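Local coordinates for galactose mutarotase-like protein (Clostridium acetobutylicum, PDB 3OS7), which probably binds carbohydrate and may interconvert the anomers of aldose sugars as an aldose 1-epimerase, at residues L251-V256 against T260-C265. Numbering follows the deposited sequence.
Sequences LKDIDV and TFRGAC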
ATOM      1  N   LEU A 251      10.517   4.057  -9.435  1.00 12.73           N
ATOM      2  CA  LEU A 251       9.693   5.237  -9.650  1.00 12.47           C
ATOM      3  C   LEU A 251      10.542   6.471  -9.856  1.00 15.69           C
ATOM      4  O   LEU A 251      11.660   6.570  -9.350  1.00 14.34           O
ATOM      5  CB  LEU A 251       8.806   5.483  -8.438  1.00 12.85           C
ATOM      6  CG  LEU A 251       7.709   4.423  -8.191  1.00 15.52           C
ATOM      7  CD1 LEU A 251       6.975   4.737  -6.896  1.00 12.98           C
ATOM      8  CD2 LEU A 251       6.756   4.378  -9.375  1.00 12.87           C
ATOM      9  N   LYS A 252       9.982   7.437 -10.562  1.00 13.19           N
ATOM     10  CA  LYS A 252      10.581   8.761 -10.679  1.00 15.49           C
ATOM     11  C   LYS A 252       9.468   9.789 -10.646  1.00 17.13           C
ATOM     12  O   LYS A 252       8.281   9.427 -10.721  1.00 14.23           O
ATOM     13  CB  LYS A 252      11.397   8.878 -11.961  1.00 15.82           C
ATOM     14  CG  LYS A 252      10.576   8.688 -13.232  1.00 20.26           C
ATOM     15  CD  LYS A 252      11.378   8.954 -14.528  1.00 22.95           C
ATOM     16  CE  LYS A 252      10.420   9.068 -15.700  1.00 27.02           C
ATOM     17  NZ  LYS A 252      11.150   9.042 -16.991  1.00 32.26           N
ATOM     18  N   ASP A 253       9.839  11.060 -10.489  1.00 14.31           N
ATOM     19  CA  ASP A 253       8.909  12.158 -10.729  1.00 13.50           C
ATOM     20  C   ASP A 253       8.743  12.448 -12.219  1.00 15.13           C
ATOM     21  O   ASP A 253       9.680  12.316 -13.021  1.00 12.98           O
ATOM     22  CB  ASP A 253       9.352  13.480 -10.062  1.00 14.56           C
ATOM     23  CG  ASP A 253       9.509  13.393  -8.550  1.00 22.74           C
ATOM     24  OD1 ASP A 253       9.132  12.392  -7.885  1.00 18.96           O
ATOM     25  OD2 ASP A 253      10.062  14.371  -8.017  1.00 21.61           O
ATOM     26  N   ILE A 254       7.525  12.822 -12.579  1.00 13.60           N
ATOM     27  CA  ILE A 254       7.183  13.334 -13.884  1.00 16.08           C
ATOM     28  C   ILE A 254       6.516  14.696 -13.726  1.00 17.12           C
ATOM     29  O   ILE A 254       6.145  15.088 -12.631  1.00 18.51           O
ATOM     30  CB  ILE A 254       6.235  12.400 -14.662  1.00 16.68           C
ATOM     31  CG1 ILE A 254       4.897  12.202 -13.919  1.00 14.85           C
ATOM     32  CG2 ILE A 254       6.931  11.087 -14.963  1.00 19.25           C
ATOM     33  CD1 ILE A 254       3.851  11.460 -14.717  1.00 22.05           C
ATOM     34  N   ASP A 255       6.392  15.426 -14.818  1.00 18.87           N
ATOM     35  CA  ASP A 255       5.730  16.737 -14.780  1.00 20.86           C
ATOM     36  C   ASP A 255       4.306  16.590 -15.275  1.00 20.26           C
ATOM     37  O   ASP A 255       4.097  16.071 -16.342  1.00 20.50           O
ATOM     38  CB  ASP A 255       6.471  17.748 -15.669  1.00 21.54           C
ATOM     39  CG  ASP A 255       7.885  17.995 -15.199  1.00 26.16           C
ATOM     40  OD1 ASP A 255       8.086  18.244 -13.965  1.00 25.52           O
ATOM     41  OD2 ASP A 255       8.795  17.892 -16.066  1.00 29.32           O
ATOM     42  N   VAL A 256       3.349  17.046 -14.483  1.00 21.45           N
ATOM     43  CA  VAL A 256       1.928  17.069 -14.867  1.00 25.08           C
ATOM     44  C   VAL A 256       1.374  18.450 -14.524  1.00 28.37           C
ATOM     45  O   VAL A 256       1.358  18.825 -13.354  1.00 27.47           O
ATOM     46  CB  VAL A 256       1.112  16.000 -14.074  1.00 23.76           C
ATOM     47  CG1 VAL A 256      -0.375  16.051 -14.466  1.00 30.22           C
ATOM     48  CG2 VAL A 256       1.676  14.609 -14.315  1.00 23.66           C
ATOM     49  N   THR A 260       5.411  18.759 -10.291  1.00 20.19           N
ATOM     50  CA  THR A 260       5.922  17.380 -10.280  1.00 18.81           C
ATOM     51  C   THR A 260       4.889  16.427  -9.648  1.00 18.79           C
ATOM     52  O   THR A 260       4.141  16.794  -8.749  1.00 19.15           O
ATOM     53  CB  THR A 260       7.264  17.215  -9.592  1.00 20.36           C
ATOM     54  OG1 THR A 260       7.154  17.612  -8.230  1.00 20.86           O
ATOM     55  CG2 THR A 260       8.357  18.038 -10.318  1.00 19.26           C
ATOM     56  N   PHE A 261       4.893  15.199 -10.141  1.00 16.01           N
ATOM     57  CA  PHE A 261       3.988  14.171  -9.656  1.00 13.98           C
ATOM     58  C   PHE A 261       4.740  12.871  -9.629  1.00 13.35           C
ATOM     59  O   PHE A 261       5.504  12.578 -10.549  1.00 13.38           O
ATOM     60  CB  PHE A 261       2.808  14.037 -10.590  1.00 15.46           C
ATOM     61  CG  PHE A 261       1.859  12.921 -10.213  1.00 13.59           C
ATOM     62  CD1 PHE A 261       0.915  13.105  -9.228  1.00 14.63           C
ATOM     63  CD2 PHE A 261       1.949  11.690 -10.821  1.00 16.57           C
ATOM     64  CE1 PHE A 261       0.065  12.071  -8.857  1.00 15.44           C
ATOM     65  CE2 PHE A 261       1.094  10.657 -10.458  1.00 16.55           C
ATOM     66  CZ  PHE A 261       0.160  10.850  -9.496  1.00 13.10           C
ATOM     67  N   ARG A 262       4.528  12.114  -8.556  1.00 13.31           N
ATOM     68  CA  ARG A 262       4.982  10.746  -8.457  1.00 12.84           C
ATOM     69  C   ARG A 262       3.796   9.892  -8.018  1.00 11.46           C
ATOM     70  O   ARG A 262       3.058  10.253  -7.108  1.00 12.60           O
ATOM     71  CB  ARG A 262       6.140  10.614  -7.476  1.00 13.14           C
ATOM     72  CG  ARG A 262       6.638   9.161  -7.251  1.00 15.67           C
ATOM     73  CD  ARG A 262       7.726   9.032  -6.170  1.00 15.24           C
ATOM     74  NE  ARG A 262       8.910   9.716  -6.655  1.00 25.94           N
ATOM     75  CZ  ARG A 262      10.168   9.337  -6.518  1.00 18.27           C
ATOM     76  NH1 ARG A 262      10.509   8.234  -5.896  1.00 15.52           N
ATOM     77  NH2 ARG A 262      11.117  10.087  -7.056  1.00 18.20           N
ATOM     78  N   GLY A 263       3.597   8.781  -8.721  1.00 11.21           N
ATOM     79  CA  GLY A 263       2.542   7.850  -8.352  1.00 12.79           C
ATOM     80  C   GLY A 263       1.840   7.276  -9.548  1.00 11.59           C
ATOM     81  O   GLY A 263       2.440   7.099 -10.603  1.00 12.08           O
ATOM     82  N   ALA A 264       0.571   6.973  -9.348  1.00 11.43           N
ATOM     83  CA  ALA A 264      -0.234   6.303 -10.343  1.00 12.88           C
ATOM     84  C   ALA A 264      -1.569   6.967 -10.493  1.00 11.27           C
ATOM     85  O   ALA A 264      -2.030   7.720  -9.631  1.00 13.72           O
ATOM     86  CB  ALA A 264      -0.398   4.777  -9.983  1.00 12.09           C
ATOM     87  N   CYS A 265      -2.216   6.662 -11.609  1.00 12.61           N
ATOM     88  CA  CYS A 265      -3.604   6.997 -11.758  1.00 14.28           C
ATOM     89  C   CYS A 265      -4.329   5.987 -12.600  1.00 13.83           C
ATOM     90  O   CYS A 265      -3.709   5.248 -13.362  1.00 14.41           O
ATOM     91  CB  CYS A 265      -3.817   8.412 -12.291  1.00 15.48           C
ATOM     92  SG  CYS A 265      -3.431   8.661 -14.030  1.00 24.78           S
TER
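OD1 of Asp-253 takes two bonds from the side chain of Arg-262: one from NE, 3.0 Å from OD1, and a longer, more bent one from NH2 at 3.2 Å. Both form a salt bridge in which the guanidinium comes side-on and spends two nitrogens on a single oxygen. That oxygen lies close to the guanidinium plane, but the carboxylate is turned 75° against it, and while NE meets OD1 nearly along its C-O axis, NH2 reaches it from above the carboxylate plane. The bend at chi3 (-66°), after two extended torsions, lays the guanidinium against 251-253, with Lys-252 CA over one of its faces. On the NH1 side the group is held by the carbonyl O of Tyr-283; NH1 also bonds to a tetraethylene glycol, probably from the crystallisation liquor. This grip sits where a surface beta hairpin, strands 246-256 and 259-261, opens out: beyond it the two strands diverge and strand 201-213 comes between them, Ser-206 OG bonding to both Lys-252 O and Gly-263 N. Within the hairpin, Ile-254 and Phe-261 form an antiparallel hydrogen-bonded pair, Phe-261 N giving to Ile-254 O at 2.8 Å and Ile-254 N returning an almost straight bond to Phe-261 O at 2.9 Å. On the face these two residues share, CG1 of Ile-254 approaches the edge of the phenyl ring, 4.3 Å from CD2 of Phe-261. Val-256 runs alongside Phe-261, its CG2 3.9 Å from the aromatic residue's CB. Across the non-hydrogen-bonded pair, the methyl CG2 of Thr-260 lies 3.7 Å from Asp-255 OD1.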